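Local coordinates for methyltransferase domain-containing protein (PDB 3M33) that is of unknown function but may act as a methyltransferase, having the class I, Rossmann-like fold, at residues A[19-24]-A[75-80]; A[60-65]-A[116-121]; A[66-71]-A[90-95]; A[94-99]-A[106-111]; A[174-179]-A[188-193]. All blocks are in the same frame, centred on the assembly; numbering follows the deposited sequence.

Overall arrangement
None of the five contacts is fully buried. Contacts 2, 3 and 4 are partly buried, whereas 1 and 5 lie at the surface. Contacts 1 to 4 all reach the central sheet; 1 and 2 touch where the loop of Tyr-21 to His-23 meets Arg-119 and Gly-120, and 3 and 4 share Asp-94 and Val-95 of edge strand 94-97. Contact 5 stands apart, its centre about 40 Å from that of contact 3, across the chain's centre. Chemistry changes with place: a tyrosine-carboxylate bond in contact 1 and a two-pronged salt bridge in contact 2 lie at strand ends, CH-pi packing prevails in contacts 3 and 4, and tryptophans with a cation-pi pair make contact 5.

Contact 1. Residues A[19-24]-A[75-80]; sequences GGYRHP and AYDFSP
Tyr-21 reaches across from the loop after helix 9-18 to touch Asp-77 at the end of strand 72-77. From CB, the ring sets off on the same side as the backbone N, with CG anti to the carbonyl carbon (chi1 -59°), and heads for the strand. Along one edge CE1 packs near Gly-120; along the other CE2 comes within 3.6 Å of Asp-77 OD2. CZ is 3.5 Å from Asp-77 OD2, and at the tip OH donates to Asp-77 OD2 over 2.6 Å. The carboxylate oxygen lies near the plane of the ring, at its edge. At Asp-77 the hydroxyl arrives on the syn side, 19° out of the carboxylate plane, and the two planes are 39° apart. Gly-58 N is a second donor to OD2, while Phe-78 N binds Asp-77 OD1 on its anti side at 2.7 Å. In many class I methyltransferases an acidic residue at this strand end holds the ribose of the cofactor; Asp-77 is consistent with that role. Little apolar surface is joined here; with two donors on OD2 and one on OD1, the carboxylate is probably held in one orientation, which would preset it for such a ligand.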
# COMPACT_ATOMS: atom_id res chain seq x y z
N GLY A 19 6.53 7.49 -6.68
CA GLY A 19 5.32 7.96 -6.03
C GLY A 19 4.08 7.10 -6.24
O GLY A 19 3.00 7.44 -5.74
N GLY A 20 4.23 5.99 -6.95
CA GLY A 20 3.11 5.15 -7.33
C GLY A 20 2.09 4.78 -6.26
O GLY A 20 0.91 4.61 -6.57
N TYR A 21 2.54 4.65 -5.01
CA TYR A 21 1.67 4.25 -3.90
C TYR A 21 1.39 5.39 -2.92
O TYR A 21 0.96 5.15 -1.78
CB TYR A 21 2.24 3.00 -3.19
CG TYR A 21 2.38 1.84 -4.15
CD1 TYR A 21 1.28 1.08 -4.51
CD2 TYR A 21 3.61 1.54 -4.74
CE1 TYR A 21 1.39 0.03 -5.42
CE2 TYR A 21 3.73 0.49 -5.65
CZ TYR A 21 2.62 -0.26 -5.98
OH TYR A 21 2.72 -1.28 -6.87
N ARG A 22 1.61 6.63 -3.36
CA ARG A 22 1.30 7.80 -2.53
C ARG A 22 0.37 8.78 -3.25
O ARG A 22 0.16 8.69 -4.46
CB ARG A 22 2.58 8.52 -2.10
CG ARG A 22 3.58 7.66 -1.33
CD ARG A 22 4.88 8.44 -1.07
NE ARG A 22 6.03 7.60 -0.73
CZ ARG A 22 7.12 7.48 -1.49
NH1 ARG A 22 7.19 8.15 -2.64
NH2 ARG A 22 8.13 6.69 -1.11
N HIS A 23 -0.18 9.73 -2.51
CA HIS A 23 -0.87 10.86 -3.11
C HIS A 23 0.19 11.85 -3.61
O HIS A 23 1.11 12.17 -2.89
CB HIS A 23 -1.80 11.50 -2.09
CG HIS A 23 -2.96 10.63 -1.69
ND1 HIS A 23 -3.65 10.80 -0.51
CD2 HIS A 23 -3.55 9.60 -2.33
CE1 HIS A 23 -4.63 9.91 -0.44
NE2 HIS A 23 -4.59 9.16 -1.53
N PRO A 24 0.06 12.33 -4.87
CA PRO A 24 1.06 13.12 -5.61
C PRO A 24 1.13 14.60 -5.24
O PRO A 24 2.10 15.27 -5.59
CB PRO A 24 0.58 13.03 -7.08
CG PRO A 24 -0.50 12.02 -7.10
CD PRO A 24 -1.07 11.91 -5.72
N ALA A 75 9.01 -10.19 -2.55
CA ALA A 75 8.26 -9.01 -2.95
C ALA A 75 8.11 -8.97 -4.47
O ALA A 75 9.01 -9.43 -5.19
CB ALA A 75 8.97 -7.77 -2.47
N TYR A 76 7.00 -8.43 -4.97
CA TYR A 76 6.89 -8.28 -6.43
C TYR A 76 6.21 -7.01 -6.89
O TYR A 76 5.36 -6.46 -6.20
CB TYR A 76 6.16 -9.48 -7.06
CG TYR A 76 4.69 -9.59 -6.69
CD1 TYR A 76 3.72 -8.91 -7.41
CD2 TYR A 76 4.29 -10.38 -5.62
CE1 TYR A 76 2.38 -9.03 -7.08
CE2 TYR A 76 2.95 -10.51 -5.28
CZ TYR A 76 2.00 -9.83 -6.02
OH TYR A 76 0.68 -9.95 -5.68
N ASP A 77 6.60 -6.57 -8.08
CA ASP A 77 5.88 -5.53 -8.78
C ASP A 77 6.07 -5.68 -10.29
O ASP A 77 6.81 -6.57 -10.75
CB ASP A 77 6.31 -4.13 -8.32
CG ASP A 77 5.13 -3.16 -8.30
OD1 ASP A 77 4.19 -3.36 -9.11
OD2 ASP A 77 5.12 -2.23 -7.46
N PHE A 78 5.40 -4.82 -11.05
CA PHE A 78 5.39 -4.96 -12.51
C PHE A 78 6.59 -4.32 -13.22
O PHE A 78 7.20 -4.94 -14.09
CB PHE A 78 4.10 -4.38 -13.10
CG PHE A 78 4.05 -4.43 -14.61
CD1 PHE A 78 3.68 -5.59 -15.26
CD2 PHE A 78 4.38 -3.32 -15.36
CE1 PHE A 78 3.64 -5.65 -16.66
CE2 PHE A 78 4.34 -3.36 -16.75
CZ PHE A 78 3.97 -4.53 -17.40
N SER A 79 6.92 -3.08 -12.86
CA SER A 79 7.96 -2.31 -13.56
C SER A 79 9.38 -2.84 -13.34
O SER A 79 9.87 -2.84 -12.22
CB SER A 79 7.89 -0.84 -13.16
OG SER A 79 8.99 -0.13 -13.70
N PRO A 80 10.04 -3.28 -14.42
CA PRO A 80 11.38 -3.87 -14.33
C PRO A 80 12.41 -2.89 -13.79
O PRO A 80 13.25 -3.26 -12.96
CB PRO A 80 11.71 -4.22 -15.79
CG PRO A 80 10.40 -4.27 -16.49
CD PRO A 80 9.53 -3.26 -15.81

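Contact 2. Residues A[60-65]-A[116-121]; sequences GPDAAR and VSRRGP. With SO4 (sulfate ion), chain F.
Asp-62, in the first turn of the helix after the glycine-rich loop, faces Arg-118 at the end of strand 112-118. Arg-118 grips the carboxylate side-on with two nitrogens, one to each oxygen. NE gives a nearly straight bond of 2.7 Å (171°) to the syn lone pair of Asp-62 OD2, almost in the guanidinium plane; NH2 reaches Asp-62 OD1 at 2.9 Å, somewhat tilted from that plane. The bend of the arginine chain at chi3 (-60°) turns this edge toward the helix. Arg-65 NH1 comes within 3.8 Å of Arg-118 NH2, but Asp-39 pairs with both arginines and probably offsets their like charge, while Glu-35 takes Arg-118 NH1. One residue on, Arg-119 points elsewhere: its NE and NH2 both donate to O1 of a sulfate, probably from the crystallisation liquor. Helix 61-66 follows strand 51-55, which lies parallel beside strand 112-118, so the salt bridge ties this strand-turn-helix unit to the adjacent central strand, as expected of a Rossmann-like class I methyltransferase fold.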
# COMPACT_ATOMS: atom_id res chain seq x y z
N GLY A 60 10.83 -0.74 -3.12
CA GLY A 60 11.27 -1.44 -1.91
C GLY A 60 11.29 -0.69 -0.57
O GLY A 60 12.05 -1.06 0.33
N PRO A 61 10.45 0.34 -0.41
CA PRO A 61 10.61 1.04 0.87
C PRO A 61 10.29 0.12 2.05
O PRO A 61 10.97 0.18 3.07
CB PRO A 61 9.59 2.19 0.80
CG PRO A 61 8.56 1.76 -0.28
CD PRO A 61 9.41 0.95 -1.27
N ASP A 62 9.26 -0.71 1.93
CA ASP A 62 8.91 -1.57 3.05
C ASP A 62 9.84 -2.78 3.15
O ASP A 62 10.19 -3.22 4.24
CB ASP A 62 7.44 -2.00 3.01
CG ASP A 62 6.50 -0.91 3.50
OD1 ASP A 62 6.84 -0.21 4.48
OD2 ASP A 62 5.41 -0.75 2.91
N ALA A 63 10.26 -3.31 2.00
CA ALA A 63 11.24 -4.37 2.01
C ALA A 63 12.48 -3.91 2.78
O ALA A 63 13.02 -4.64 3.60
CB ALA A 63 11.62 -4.78 0.56
N ALA A 64 12.91 -2.67 2.54
CA ALA A 64 14.13 -2.18 3.15
C ALA A 64 13.92 -1.94 4.62
O ALA A 64 14.76 -2.24 5.44
CB ALA A 64 14.58 -0.89 2.47
N ARG A 65 12.78 -1.38 4.95
CA ARG A 65 12.53 -0.96 6.31
C ARG A 65 12.10 -2.10 7.27
O ARG A 65 12.50 -2.11 8.44
CB ARG A 65 11.49 0.15 6.24
CG ARG A 65 10.94 0.61 7.53
CD ARG A 65 9.96 1.73 7.25
NE ARG A 65 9.15 1.95 8.43
CZ ARG A 65 7.93 2.48 8.41
NH1 ARG A 65 7.38 2.84 7.26
NH2 ARG A 65 7.28 2.64 9.54
N VAL A 116 1.44 -9.17 2.67
CA VAL A 116 1.21 -7.80 3.04
C VAL A 116 1.08 -6.90 1.80
O VAL A 116 1.70 -7.15 0.76
CB VAL A 116 2.32 -7.29 3.97
CG1 VAL A 116 3.64 -7.28 3.25
CG2 VAL A 116 1.99 -5.90 4.46
N SER A 117 0.24 -5.87 1.90
CA SER A 117 0.09 -4.93 0.79
C SER A 117 -0.24 -3.54 1.29
O SER A 117 -1.30 -3.33 1.87
CB SER A 117 -1.02 -5.41 -0.15
OG SER A 117 -1.26 -4.45 -1.16
N ARG A 118 0.67 -2.60 1.07
CA ARG A 118 0.41 -1.22 1.44
C ARG A 118 -0.15 -0.49 0.24
O ARG A 118 0.60 -0.08 -0.64
CB ARG A 118 1.68 -0.53 1.95
CG ARG A 118 1.43 0.92 2.42
CD ARG A 118 2.73 1.75 2.61
NE ARG A 118 3.63 1.18 3.62
CZ ARG A 118 3.60 1.46 4.92
NH1 ARG A 118 2.69 2.30 5.43
NH2 ARG A 118 4.49 0.90 5.73
N ARG A 119 -1.47 -0.38 0.16
CA ARG A 119 -2.13 0.32 -0.95
C ARG A 119 -1.81 -0.34 -2.29
O ARG A 119 -1.80 0.31 -3.34
CB ARG A 119 -1.75 1.80 -0.94
CG ARG A 119 -2.16 2.50 0.39
CD ARG A 119 -1.37 3.79 0.68
NE ARG A 119 -1.64 4.85 -0.28
CZ ARG A 119 -1.45 6.15 -0.06
NH1 ARG A 119 -0.98 6.60 1.11
NH2 ARG A 119 -1.74 7.03 -1.03
N GLY A 120 -1.54 -1.63 -2.24
CA GLY A 120 -1.13 -2.38 -3.42
C GLY A 120 -2.27 -3.19 -3.97
O GLY A 120 -3.43 -2.88 -3.70
N PRO A 121 -1.95 -4.23 -4.75
CA PRO A 121 -2.96 -5.12 -5.36
C PRO A 121 -3.85 -5.77 -4.31
O PRO A 121 -3.38 -6.06 -3.20
CB PRO A 121 -2.10 -6.20 -6.04
CG PRO A 121 -0.80 -5.52 -6.34
CD PRO A 121 -0.58 -4.59 -5.15
S SO4 F . -2.76 4.90 -4.03
O1 SO4 F . -2.51 5.27 -2.65
O2 SO4 F . -1.84 5.65 -4.90
O3 SO4 F . -2.56 3.46 -4.19
O4 SO4 F . -4.14 5.22 -4.40

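Contact 3. Residues A[66-71]-A[90-95]; sequences FGPQAA and APHADV
His-92 lays one face of its imidazole against Pro-68, with Gly-67 close to its NE2 corner. Pro-68 CG stands over that face, 3.9 Å from the ring centroid and 26° off the normal, a CH-pi contact displaced toward the CE1-NE2 rim. Beside it, Pro-68 CD is 3.5 Å from His-92 NE2. Gly-67 CA approaches His-92 NE2 to the same 3.5 Å; a side-chain carbon on Gly-67 would run into this nitrogen, so the close fit goes with glycine. The imidazole also has a polar tie: NE2 donates to the carbonyl oxygen of Ala-63 in helix 61-66, which fixes the ring's rotation. On its opposite face lies the backbone of its own turn, with Ala-90 C 4.0 Å above the plane. His-92 reaches this place because CG takes the crowded position between the backbone N and the carbonyl carbon (chi1 52°). Farther out, each backbone is shaped by its own bonds. A type I turn, closed by Ala-93 N to Ala-90 O at 2.9 Å, presents the histidine, while Gln-69 N to Phe-66 O at 3.0 Å belongs to the 3-10 turn that presents the proline. The contact thus joins the 3-10 turn between helix 61-66 and strand 72-77 to the link between helix 80-89 and edge strand 94-97.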
# COMPACT_ATOMS: atom_id res chain seq x y z
N PHE A 66 11.29 -3.05 6.79
CA PHE A 66 10.76 -4.12 7.65
C PHE A 66 11.37 -5.47 7.31
O PHE A 66 11.36 -6.38 8.14
CB PHE A 66 9.24 -4.25 7.50
CG PHE A 66 8.47 -3.09 8.02
CD1 PHE A 66 8.16 -3.01 9.37
CD2 PHE A 66 8.06 -2.09 7.17
CE1 PHE A 66 7.42 -1.93 9.86
CE2 PHE A 66 7.33 -0.99 7.66
CZ PHE A 66 7.01 -0.92 9.00
N GLY A 67 11.86 -5.59 6.09
CA GLY A 67 12.43 -6.82 5.58
C GLY A 67 13.46 -7.53 6.46
O GLY A 67 13.40 -8.75 6.61
N PRO A 68 14.41 -6.78 7.04
CA PRO A 68 15.42 -7.49 7.84
C PRO A 68 14.85 -8.15 9.10
O PRO A 68 15.53 -8.97 9.70
CB PRO A 68 16.41 -6.38 8.22
CG PRO A 68 16.23 -5.32 7.16
CD PRO A 68 14.74 -5.36 6.88
N GLN A 69 13.63 -7.80 9.48
CA GLN A 69 13.05 -8.31 10.72
C GLN A 69 12.44 -9.68 10.48
O GLN A 69 12.15 -10.41 11.43
CB GLN A 69 12.00 -7.33 11.28
CG GLN A 69 12.55 -6.39 12.33
CD GLN A 69 11.54 -5.35 12.80
OE1 GLN A 69 11.44 -5.06 13.99
NE2 GLN A 69 10.79 -4.77 11.85
N ALA A 70 12.28 -10.05 9.22
CA ALA A 70 11.68 -11.33 8.84
C ALA A 70 12.74 -12.38 8.44
O ALA A 70 13.89 -12.04 8.19
CB ALA A 70 10.69 -11.13 7.66
N ALA A 71 12.34 -13.64 8.38
CA ALA A 71 13.23 -14.71 7.92
C ALA A 71 13.49 -14.53 6.43
O ALA A 71 14.60 -14.75 5.96
CB ALA A 71 12.59 -16.08 8.15
N ALA A 90 16.90 -2.99 -1.00
CA ALA A 90 16.78 -4.08 -0.03
C ALA A 90 17.47 -5.36 -0.49
O ALA A 90 16.83 -6.25 -1.06
CB ALA A 90 15.30 -4.35 0.28
N PRO A 91 18.78 -5.47 -0.22
CA PRO A 91 19.63 -6.60 -0.67
C PRO A 91 19.16 -7.94 -0.11
O PRO A 91 19.36 -8.98 -0.74
CB PRO A 91 21.01 -6.26 -0.09
CG PRO A 91 20.97 -4.80 0.21
CD PRO A 91 19.55 -4.48 0.55
N HIS A 92 18.57 -7.91 1.07
CA HIS A 92 18.07 -9.13 1.69
C HIS A 92 16.80 -9.64 1.01
O HIS A 92 16.46 -10.81 1.15
CB HIS A 92 17.76 -8.87 3.16
CG HIS A 92 16.87 -7.69 3.36
ND1 HIS A 92 17.36 -6.40 3.45
CD2 HIS A 92 15.52 -7.58 3.42
CE1 HIS A 92 16.35 -5.56 3.59
NE2 HIS A 92 15.23 -6.25 3.58
N ALA A 93 16.09 -8.77 0.28
CA ALA A 93 14.78 -9.16 -0.26
C ALA A 93 14.90 -9.99 -1.53
O ALA A 93 15.87 -9.86 -2.28
CB ALA A 93 13.89 -7.90 -0.50
N ASP A 94 13.93 -10.87 -1.75
CA ASP A 94 13.81 -11.57 -3.02
C ASP A 94 12.74 -10.89 -3.86
O ASP A 94 11.56 -10.94 -3.51
CB ASP A 94 13.44 -13.03 -2.79
CG ASP A 94 14.56 -13.83 -2.13
OD1 ASP A 94 15.74 -13.59 -2.45
OD2 ASP A 94 14.26 -14.70 -1.30
N VAL A 95 13.14 -10.25 -4.95
CA VAL A 95 12.23 -9.40 -5.72
C VAL A 95 11.89 -10.00 -7.08
O VAL A 95 12.78 -10.39 -7.83
CB VAL A 95 12.83 -8.00 -5.90
CG1 VAL A 95 11.91 -7.10 -6.70
CG2 VAL A 95 13.13 -7.38 -4.54

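Contact 4. Residues A[94-99]-A[106-111]; sequences DVYEWN and AGLGAP. With SO4 (sulfate ion), chain H; SO4 (sulfate ion), chain D.
Tyr-96 carries nearly the whole contact by itself, its ring resting on Leu-108 while its hydroxyl reaches back to the carbonyl of the residue before. Leu-108 CD1 sits over one face, 4.0 Å from the ring centroid and 22° off the normal, nearest Tyr-96 CD2 at 3.8 Å. Although the CB of Leu-108 points away from the strand, CG anti to the backbone N (chi1 -169°) and the turn at the next bond bring this methyl back. Tyr-96 OH donates a weak bond of 2.8 Å to Gly-107 O. Glycines on both sides of Leu-108, Gly-107 and Gly-109, have positive phi values that favour glycine and give the loop its shape, and Arg-72 binds Leu-108 O. Replacing Tyr-96 by an alanine would probably deprive Gly-107 O of this donor and open a gap beneath the leucine methyl. Glu-97 N donates to two oxygens of one sulfate, and Asn-99 N, just past the strand, to O3 of another. Strand 94-97 is outermost on its side of the sheet, and the loop packs on it before entering strand 112-118, an edge-to-centre link of the class I methyltransferase topology, here made without a helix.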
# COMPACT_ATOMS: atom_id res chain seq x y z
N ASP A 94 13.93 -10.87 -1.75
CA ASP A 94 13.81 -11.57 -3.02
C ASP A 94 12.74 -10.89 -3.86
O ASP A 94 11.56 -10.94 -3.51
CB ASP A 94 13.44 -13.03 -2.79
CG ASP A 94 14.56 -13.83 -2.13
OD1 ASP A 94 15.74 -13.59 -2.45
OD2 ASP A 94 14.26 -14.70 -1.30
N VAL A 95 13.14 -10.25 -4.95
CA VAL A 95 12.23 -9.40 -5.72
C VAL A 95 11.89 -10.00 -7.08
O VAL A 95 12.78 -10.39 -7.83
CB VAL A 95 12.83 -8.00 -5.90
CG1 VAL A 95 11.91 -7.10 -6.70
CG2 VAL A 95 13.13 -7.38 -4.54
N TYR A 96 10.61 -10.03 -7.41
CA TYR A 96 10.10 -10.71 -8.60
C TYR A 96 9.27 -9.77 -9.48
O TYR A 96 8.54 -8.91 -8.99
CB TYR A 96 9.24 -11.90 -8.18
CG TYR A 96 9.99 -12.94 -7.36
CD1 TYR A 96 10.61 -14.02 -7.98
CD2 TYR A 96 10.09 -12.82 -5.98
CE1 TYR A 96 11.30 -14.97 -7.23
CE2 TYR A 96 10.77 -13.76 -5.22
CZ TYR A 96 11.38 -14.83 -5.85
OH TYR A 96 12.06 -15.77 -5.10
N GLU A 97 9.38 -9.96 -10.78
CA GLU A 97 8.65 -9.17 -11.76
C GLU A 97 7.37 -9.92 -12.07
O GLU A 97 7.42 -10.99 -12.65
CB GLU A 97 9.48 -9.02 -13.03
CG GLU A 97 8.92 -8.06 -14.04
CD GLU A 97 9.78 -7.98 -15.29
OE1 GLU A 97 9.21 -7.73 -16.38
OE2 GLU A 97 11.01 -8.19 -15.20
N TRP A 98 6.23 -9.36 -11.68
CA TRP A 98 4.97 -10.07 -11.84
C TRP A 98 3.83 -9.07 -11.89
O TRP A 98 3.83 -8.06 -11.17
CB TRP A 98 4.77 -11.06 -10.68
CG TRP A 98 3.62 -12.01 -10.88
CD1 TRP A 98 3.22 -12.55 -12.06
CD2 TRP A 98 2.75 -12.55 -9.87
NE1 TRP A 98 2.15 -13.39 -11.86
CE2 TRP A 98 1.84 -13.39 -10.53
CE3 TRP A 98 2.65 -12.38 -8.49
CZ2 TRP A 98 0.83 -14.08 -9.84
CZ3 TRP A 98 1.64 -13.06 -7.81
CH2 TRP A 98 0.75 -13.90 -8.48
N ASN A 99 2.85 -9.34 -12.75
CA ASN A 99 1.65 -8.51 -12.83
C ASN A 99 0.54 -9.07 -11.95
O ASN A 99 -0.60 -8.61 -12.04
CB ASN A 99 1.14 -8.42 -14.27
CG ASN A 99 0.69 -9.76 -14.81
OD1 ASN A 99 0.80 -10.78 -14.13
ND2 ASN A 99 0.21 -9.78 -16.05
N ALA A 106 8.17 -18.32 -11.03
CA ALA A 106 8.98 -19.46 -10.66
C ALA A 106 9.91 -19.04 -9.55
O ALA A 106 10.50 -17.96 -9.60
CB ALA A 106 9.77 -19.97 -11.87
N GLY A 107 10.02 -19.87 -8.52
CA GLY A 107 10.91 -19.57 -7.42
C GLY A 107 10.33 -18.68 -6.34
O GLY A 107 11.05 -18.31 -5.41
N LEU A 108 9.05 -18.34 -6.44
CA LEU A 108 8.43 -17.41 -5.49
C LEU A 108 8.68 -17.86 -4.06
O LEU A 108 9.08 -17.06 -3.21
CB LEU A 108 6.93 -17.24 -5.74
CG LEU A 108 6.32 -16.08 -4.94
CD1 LEU A 108 6.94 -14.77 -5.39
CD2 LEU A 108 4.80 -16.01 -5.04
N GLY A 109 8.47 -19.14 -3.79
CA GLY A 109 8.80 -19.69 -2.49
C GLY A 109 7.67 -19.79 -1.47
O GLY A 109 7.93 -19.86 -0.27
N ALA A 110 6.42 -19.81 -1.95
CA ALA A 110 5.29 -20.14 -1.08
C ALA A 110 5.62 -21.45 -0.35
O ALA A 110 6.38 -22.27 -0.87
CB ALA A 110 4.01 -20.30 -1.91
N PRO A 111 5.03 -21.66 0.84
CA PRO A 111 3.98 -20.86 1.47
C PRO A 111 4.55 -19.75 2.34
O PRO A 111 5.72 -19.80 2.72
CB PRO A 111 3.25 -21.88 2.36
CG PRO A 111 4.24 -23.01 2.58
CD PRO A 111 5.48 -22.74 1.74
S SO4 H . 11.80 -12.14 -12.01
O1 SO4 H . 12.55 -12.95 -11.04
O2 SO4 H . 12.30 -12.38 -13.36
O3 SO4 H . 10.39 -12.50 -11.94
O4 SO4 H . 11.97 -10.72 -11.70
S SO4 D . 4.61 -10.27 -15.92
O1 SO4 D . 4.81 -8.91 -15.42
O2 SO4 D . 5.92 -10.92 -16.04
O3 SO4 D . 3.79 -11.05 -15.00
O4 SO4 D . 3.95 -10.21 -17.23

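Contact 5. Residues A[174-179]-A[188-193]; sequences PTWEDW and KLARRA
Trp-176 and Trp-179, one helical turn apart, receive residues 190-192. Packing is closest at the far corner of the first indole: Trp-176 CH2 lies 3.3 Å from Arg-192 N and 3.6 Å from Arg-191 C. Next to it the methyl of Ala-190 meets both rings, with CB 3.6 Å from Trp-179 CD1 and 4.1 Å from Trp-176 CH2. Toward solvent the contact is looser and more polar, with the guanidinium of the exposed Arg-192 covering a face of Trp-176 as a cation-pi pair, CZ 4.2 Å from the centroid of the five-membered ring, though the two planes are 40° apart. Bends at chi2 (49°) and chi3 fold the arginine back over the indole, and Asp-196 holds its NH2 in a salt bridge. A water bridges the segments, accepting from Trp-179 NE1 at 3.1 Å and from Arg-191 N at 3.2 Å. With a serine in place of Trp-176, the guanidinium would probably lose the surface it lies on and be freer to turn, and the loss of the indole carbon packed against Arg-192 N would probably open a gap there. The contact folds the link between helices 176-186 and 192-198 back onto the start of the first, whose Trp-179 also packs against strands 160-173 and 204-216.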
# COMPACT_ATOMS: atom_id res chain seq x y z
N PRO A 174 -1.95 22.85 0.33
CA PRO A 174 -1.53 24.22 0.65
C PRO A 174 -1.80 25.23 -0.46
O PRO A 174 -1.94 26.41 -0.15
CB PRO A 174 -0.01 24.10 0.90
CG PRO A 174 0.24 22.62 1.07
CD PRO A 174 -0.82 21.91 0.25
N THR A 175 -1.90 24.79 -1.71
CA THR A 175 -2.14 25.73 -2.80
C THR A 175 -3.16 25.22 -3.82
O THR A 175 -3.45 24.02 -3.89
CB THR A 175 -0.85 26.04 -3.57
OG1 THR A 175 -0.46 24.89 -4.31
CG2 THR A 175 0.27 26.43 -2.60
N TRP A 176 -3.68 26.16 -4.61
CA TRP A 176 -4.62 25.85 -5.68
C TRP A 176 -4.07 24.76 -6.59
O TRP A 176 -4.80 23.83 -6.96
CB TRP A 176 -4.93 27.12 -6.50
CG TRP A 176 -5.56 26.85 -7.83
CD1 TRP A 176 -5.03 27.12 -9.06
CD2 TRP A 176 -6.85 26.25 -8.08
NE1 TRP A 176 -5.90 26.74 -10.05
CE2 TRP A 176 -7.03 26.21 -9.48
CE3 TRP A 176 -7.87 25.77 -7.26
CZ2 TRP A 176 -8.18 25.68 -10.07
CZ3 TRP A 176 -9.01 25.25 -7.84
CH2 TRP A 176 -9.15 25.20 -9.23
N GLU A 177 -2.80 24.86 -6.95
CA GLU A 177 -2.18 23.85 -7.80
C GLU A 177 -2.28 22.47 -7.16
O GLU A 177 -2.57 21.46 -7.83
CB GLU A 177 -0.71 24.18 -8.08
CG GLU A 177 -0.52 25.35 -9.02
CD GLU A 177 -0.96 26.67 -8.41
OE1 GLU A 177 -0.74 26.88 -7.19
OE2 GLU A 177 -1.53 27.49 -9.15
N ASP A 178 -2.03 22.42 -5.85
CA ASP A 178 -2.11 21.16 -5.13
C ASP A 178 -3.55 20.64 -5.08
O ASP A 178 -3.79 19.44 -5.23
CB ASP A 178 -1.55 21.33 -3.72
CG ASP A 178 -0.06 21.55 -3.72
OD1 ASP A 178 0.66 20.68 -4.26
OD2 ASP A 178 0.40 22.58 -3.18
N TRP A 179 -4.50 21.55 -4.88
CA TRP A 179 -5.91 21.17 -4.87
C TRP A 179 -6.32 20.57 -6.20
O TRP A 179 -7.04 19.57 -6.24
CB TRP A 179 -6.80 22.37 -4.54
CG TRP A 179 -8.23 21.98 -4.33
CD1 TRP A 179 -9.31 22.42 -5.04
CD2 TRP A 179 -8.74 21.06 -3.35
NE1 TRP A 179 -10.46 21.84 -4.55
CE2 TRP A 179 -10.14 21.00 -3.52
CE3 TRP A 179 -8.15 20.29 -2.34
CZ2 TRP A 179 -10.95 20.20 -2.72
CZ3 TRP A 179 -8.96 19.49 -1.55
CH2 TRP A 179 -10.35 19.46 -1.74
N LYS A 188 -12.22 13.92 -9.68
CA LYS A 188 -13.19 14.99 -9.45
C LYS A 188 -12.50 16.31 -9.74
O LYS A 188 -11.63 16.74 -8.98
CB LYS A 188 -13.69 15.00 -7.99
CG LYS A 188 -13.88 13.65 -7.32
CD LYS A 188 -15.13 12.90 -7.80
CE LYS A 188 -15.33 11.60 -7.00
NZ LYS A 188 -16.30 10.66 -7.63
N LEU A 189 -12.90 16.95 -10.84
CA LEU A 189 -12.31 18.22 -11.25
C LEU A 189 -12.38 19.29 -10.16
O LEU A 189 -13.45 19.60 -9.64
CB LEU A 189 -12.99 18.71 -12.52
CG LEU A 189 -12.45 20.01 -13.12
CD1 LEU A 189 -10.98 19.86 -13.49
CD2 LEU A 189 -13.27 20.43 -14.33
N ALA A 190 -11.24 19.88 -9.84
CA ALA A 190 -11.21 20.97 -8.87
C ALA A 190 -11.77 22.24 -9.51
O ALA A 190 -11.49 22.53 -10.67
CB ALA A 190 -9.82 21.20 -8.39
N ARG A 191 -12.53 23.01 -8.74
CA ARG A 191 -13.09 24.25 -9.26
C ARG A 191 -12.67 25.45 -8.43
O ARG A 191 -12.79 25.45 -7.21
CB ARG A 191 -14.62 24.15 -9.34
CG ARG A 191 -15.23 23.16 -8.37
CD ARG A 191 -16.28 22.32 -9.07
NE ARG A 191 -17.57 22.41 -8.41
CZ ARG A 191 -18.69 21.85 -8.88
NH1 ARG A 191 -18.66 21.17 -10.02
NH2 ARG A 191 -19.83 21.98 -8.22
N ARG A 192 -12.16 26.47 -9.11
CA ARG A 192 -11.68 27.68 -8.45
C ARG A 192 -12.70 28.25 -7.46
O ARG A 192 -12.33 28.84 -6.45
CB ARG A 192 -11.26 28.73 -9.49
CG ARG A 192 -10.73 30.01 -8.88
CD ARG A 192 -9.69 29.74 -7.80
NE ARG A 192 -8.31 29.76 -8.31
CZ ARG A 192 -7.34 30.50 -7.78
NH1 ARG A 192 -6.11 30.46 -8.29
NH2 ARG A 192 -7.59 31.28 -6.73
N ALA A 193 -13.98 28.07 -7.76
CA ALA A 193 -15.05 28.54 -6.88
C ALA A 193 -14.91 27.98 -5.47
O ALA A 193 -14.93 28.73 -4.50
CB ALA A 193 -16.40 28.17 -7.45
O HOH W 1 -13.22 21.73 -5.88